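Side-chain contact in DinB-like Protein (Bacillus cereus ATCC 10987, PDB 3DI5), which binds a divalent metal ion such as nickel and belongs to the DinB family of helical-bundle proteins, its cellular role not established: residues T52-I57 / D83-V88. Residues are numbered along the deposited sequence; the frame is centred on the assembly and turned at random.
Sequences TAIPVI and DGYRKV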
ATOM      1  N   THR A  52       5.411  -2.595   1.061  1.00 37.01           N
ATOM      2  CA  THR A  52       5.585  -4.036   1.049  1.00 37.55           C
ATOM      3  C   THR A  52       4.272  -4.773   1.172  1.00 38.58           C
ATOM      4  O   THR A  52       4.168  -5.920   0.699  1.00 38.83           O
ATOM      5  CB  THR A  52       6.539  -4.544   2.173  1.00 38.09           C
ATOM      6  OG1 THR A  52       5.992  -4.234   3.468  1.00 37.78           O
ATOM      7  CG2 THR A  52       7.861  -3.917   2.060  1.00 35.80           C
ATOM      8  N   ALA A  53       3.272  -4.123   1.786  1.00 39.48           N
ATOM      9  CA  ALA A  53       1.944  -4.690   1.944  1.00 39.44           C
ATOM     10  C   ALA A  53       1.251  -5.045   0.632  1.00 40.87           C
ATOM     11  O   ALA A  53       0.379  -5.917   0.636  1.00 39.51           O
ATOM     12  CB  ALA A  53       1.039  -3.762   2.810  1.00 40.12           C
ATOM     13  N   ILE A  54       1.681  -4.456  -0.507  1.00 41.91           N
ATOM     14  CA  ILE A  54       0.983  -4.707  -1.777  1.00 42.87           C
ATOM     15  C   ILE A  54       1.201  -6.171  -2.224  1.00 43.37           C
ATOM     16  O   ILE A  54       0.218  -6.919  -2.359  1.00 42.52           O
ATOM     17  CB  ILE A  54       1.320  -3.650  -2.888  1.00 43.00           C
ATOM     18  CG1 ILE A  54       0.660  -2.309  -2.549  1.00 44.60           C
ATOM     19  CG2 ILE A  54       0.816  -4.085  -4.240  1.00 43.32           C
ATOM     20  CD1 ILE A  54       1.279  -1.093  -3.271  1.00 42.31           C
ATOM     21  N   PRO A  55       2.468  -6.588  -2.455  1.00 43.64           N
ATOM     22  CA  PRO A  55       2.706  -8.015  -2.699  1.00 43.62           C
ATOM     23  C   PRO A  55       2.326  -8.987  -1.568  1.00 44.27           C
ATOM     24  O   PRO A  55       2.025 -10.131  -1.875  1.00 44.52           O
ATOM     25  CB  PRO A  55       4.204  -8.088  -3.029  1.00 44.47           C
ATOM     26  CG  PRO A  55       4.793  -6.797  -2.542  1.00 43.73           C
ATOM     27  CD  PRO A  55       3.699  -5.784  -2.577  1.00 43.31           C
ATOM     28  N   VAL A  56       2.275  -8.558  -0.301  1.00 43.45           N
ATOM     29  CA  VAL A  56       1.993  -9.490   0.793  1.00 43.07           C
ATOM     30  C   VAL A  56       0.497  -9.820   0.851  1.00 42.92           C
ATOM     31  O   VAL A  56       0.089 -10.988   0.965  1.00 42.72           O
ATOM     32  CB  VAL A  56       2.508  -8.947   2.147  1.00 43.39           C
ATOM     33  CG1 VAL A  56       2.007  -9.816   3.327  1.00 43.13           C
ATOM     34  CG2 VAL A  56       4.050  -8.854   2.117  1.00 41.78           C
ATOM     35  N   ILE A  57      -0.329  -8.790   0.759  1.00 42.45           N
ATOM     36  CA  ILE A  57      -1.764  -8.999   0.770  1.00 42.54           C
ATOM     37  C   ILE A  57      -2.199  -9.728  -0.531  1.00 42.86           C
ATOM     38  O   ILE A  57      -3.051 -10.598  -0.496  1.00 43.17           O
ATOM     39  CB  ILE A  57      -2.520  -7.663   1.021  1.00 42.17           C
ATOM     40  CG1 ILE A  57      -2.385  -7.252   2.497  1.00 41.57           C
ATOM     41  CG2 ILE A  57      -3.959  -7.760   0.557  1.00 40.86           C
ATOM     42  CD1 ILE A  57      -3.020  -5.879   2.829  1.00 40.57           C
ATOM     43  N   ASP A  83       9.647   5.894  -4.426  1.00 37.79           N
ATOM     44  CA  ASP A  83       9.854   5.278  -5.733  1.00 38.43           C
ATOM     45  C   ASP A  83       9.457   3.811  -5.740  1.00 38.88           C
ATOM     46  O   ASP A  83       8.788   3.353  -6.656  1.00 38.28           O
ATOM     47  CB  ASP A  83      11.298   5.435  -6.198  1.00 38.51           C
ATOM     48  CG  ASP A  83      11.619   6.868  -6.614  1.00 40.46           C
ATOM     49  OD1 ASP A  83      10.824   7.792  -6.289  1.00 42.63           O
ATOM     50  OD2 ASP A  83      12.671   7.082  -7.244  1.00 33.97           O
ATOM     51  N   GLY A  84       9.866   3.085  -4.702  1.00 40.13           N
ATOM     52  CA  GLY A  84       9.342   1.744  -4.422  1.00 40.53           C
ATOM     53  C   GLY A  84       7.833   1.623  -4.514  1.00 40.91           C
ATOM     54  O   GLY A  84       7.335   0.731  -5.186  1.00 41.21           O
ATOM     55  N   TYR A  85       7.102   2.503  -3.839  1.00 41.63           N
ATOM     56  CA  TYR A  85       5.637   2.501  -3.930  1.00 41.56           C
ATOM     57  C   TYR A  85       5.167   2.698  -5.384  1.00 42.71           C
ATOM     58  O   TYR A  85       4.286   1.988  -5.843  1.00 42.92           O
ATOM     59  CB  TYR A  85       5.034   3.593  -3.068  1.00 41.30           C
ATOM     60  CG  TYR A  85       3.526   3.504  -2.957  1.00 40.64           C
ATOM     61  CD1 TYR A  85       2.924   2.557  -2.152  1.00 41.04           C
ATOM     62  CD2 TYR A  85       2.708   4.355  -3.681  1.00 40.97           C
ATOM     63  CE1 TYR A  85       1.550   2.479  -2.042  1.00 40.97           C
ATOM     64  CE2 TYR A  85       1.347   4.270  -3.606  1.00 39.98           C
ATOM     65  CZ  TYR A  85       0.767   3.340  -2.784  1.00 40.99           C
ATOM     66  OH  TYR A  85      -0.596   3.277  -2.698  1.00 40.71           O
ATOM     67  N   ARG A  86       5.759   3.656  -6.093  1.00 43.13           N
ATOM     68  CA  ARG A  86       5.362   3.946  -7.465  1.00 44.43           C
ATOM     69  C   ARG A  86       5.562   2.706  -8.327  1.00 44.49           C
ATOM     70  O   ARG A  86       4.660   2.305  -9.061  1.00 45.40           O
ATOM     71  CB  ARG A  86       6.170   5.115  -8.041  1.00 44.20           C
ATOM     72  CG  ARG A  86       5.812   5.458  -9.487  1.00 45.42           C
ATOM     73  CD  ARG A  86       6.500   6.710 -10.005  1.00 46.23           C
ATOM     74  NE  ARG A  86       6.131   7.883  -9.212  1.00 47.92           N
ATOM     75  CZ  ARG A  86       6.921   8.509  -8.338  1.00 49.12           C
ATOM     76  NH1 ARG A  86       8.184   8.117  -8.131  1.00 49.26           N
ATOM     77  NH2 ARG A  86       6.442   9.560  -7.670  1.00 49.86           N
ATOM     78  N   LYS A  87       6.746   2.110  -8.198  1.00 44.41           N
ATOM     79  CA  LYS A  87       7.183   0.944  -8.979  1.00 44.22           C
ATOM     80  C   LYS A  87       6.254  -0.249  -8.799  1.00 44.21           C
ATOM     81  O   LYS A  87       5.781  -0.832  -9.788  1.00 44.20           O
ATOM     82  CB  LYS A  87       8.596   0.536  -8.533  1.00 44.43           C
ATOM     83  CG  LYS A  87       9.536   0.101  -9.623  1.00 44.56           C
ATOM     84  CD  LYS A  87      10.965   0.014  -9.078  1.00 44.07           C
ATOM     85  N   VAL A  88       6.000  -0.611  -7.542  1.00 43.34           N
ATOM     86  CA  VAL A  88       5.235  -1.814  -7.241  1.00 43.89           C
ATOM     87  C   VAL A  88       3.736  -1.637  -7.509  1.00 43.64           C
ATOM     88  O   VAL A  88       3.062  -2.585  -7.903  1.00 43.37           O
ATOM     89  CB  VAL A  88       5.477  -2.332  -5.797  1.00 43.25           C
ATOM     90  CG1 VAL A  88       4.755  -1.483  -4.763  1.00 44.08           C
ATOM     91  CG2 VAL A  88       5.045  -3.768  -5.707  1.00 44.87           C
TER
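Ile54 reaches across from helix 43-58 to Tyr85 and Val88 on helix 78-99. Its CB sits 4.5 Å from Val88 CG1, too far to do more than flank it. There the chain forks. CG2 also runs past the valine, 4.5 Å from Val88 CG2, while CG1 lies beside the backbone N (chi1 -72°) and the chain then extends to CD1, with chi2 at 160°. That methyl makes the isoleucine's close contacts: it rests 3.8 Å from Val88 CG1 and equally near Tyr85 CE1, meeting the ring obliquely. Tyr85 CD1 follows at 4.2 Å, and the two side chains cross at about a right angle.

This is apolar packing inside the DinB four-helix bundle, between two helices that run in broadly the same direction, their local axes 34° apart and 10.2 Å at closest approach. Helix 43-58 also carries His49, which binds the nickel together with His128 and His132; the ion lies about 12 Å from the Ile54 side chain. Leu125 and Phe65 also touch Ile54.

Next along, Pro55, whose N makes no bond to the preceding turn and so marks a kink, puts CD 4.0 Å from Val88 CG2. Beyond the isoleucine methyl, the Tyr85 ring carries its hydroxyl to helix 118-142, where OH is hydrogen-bonded with Gln129 OE1.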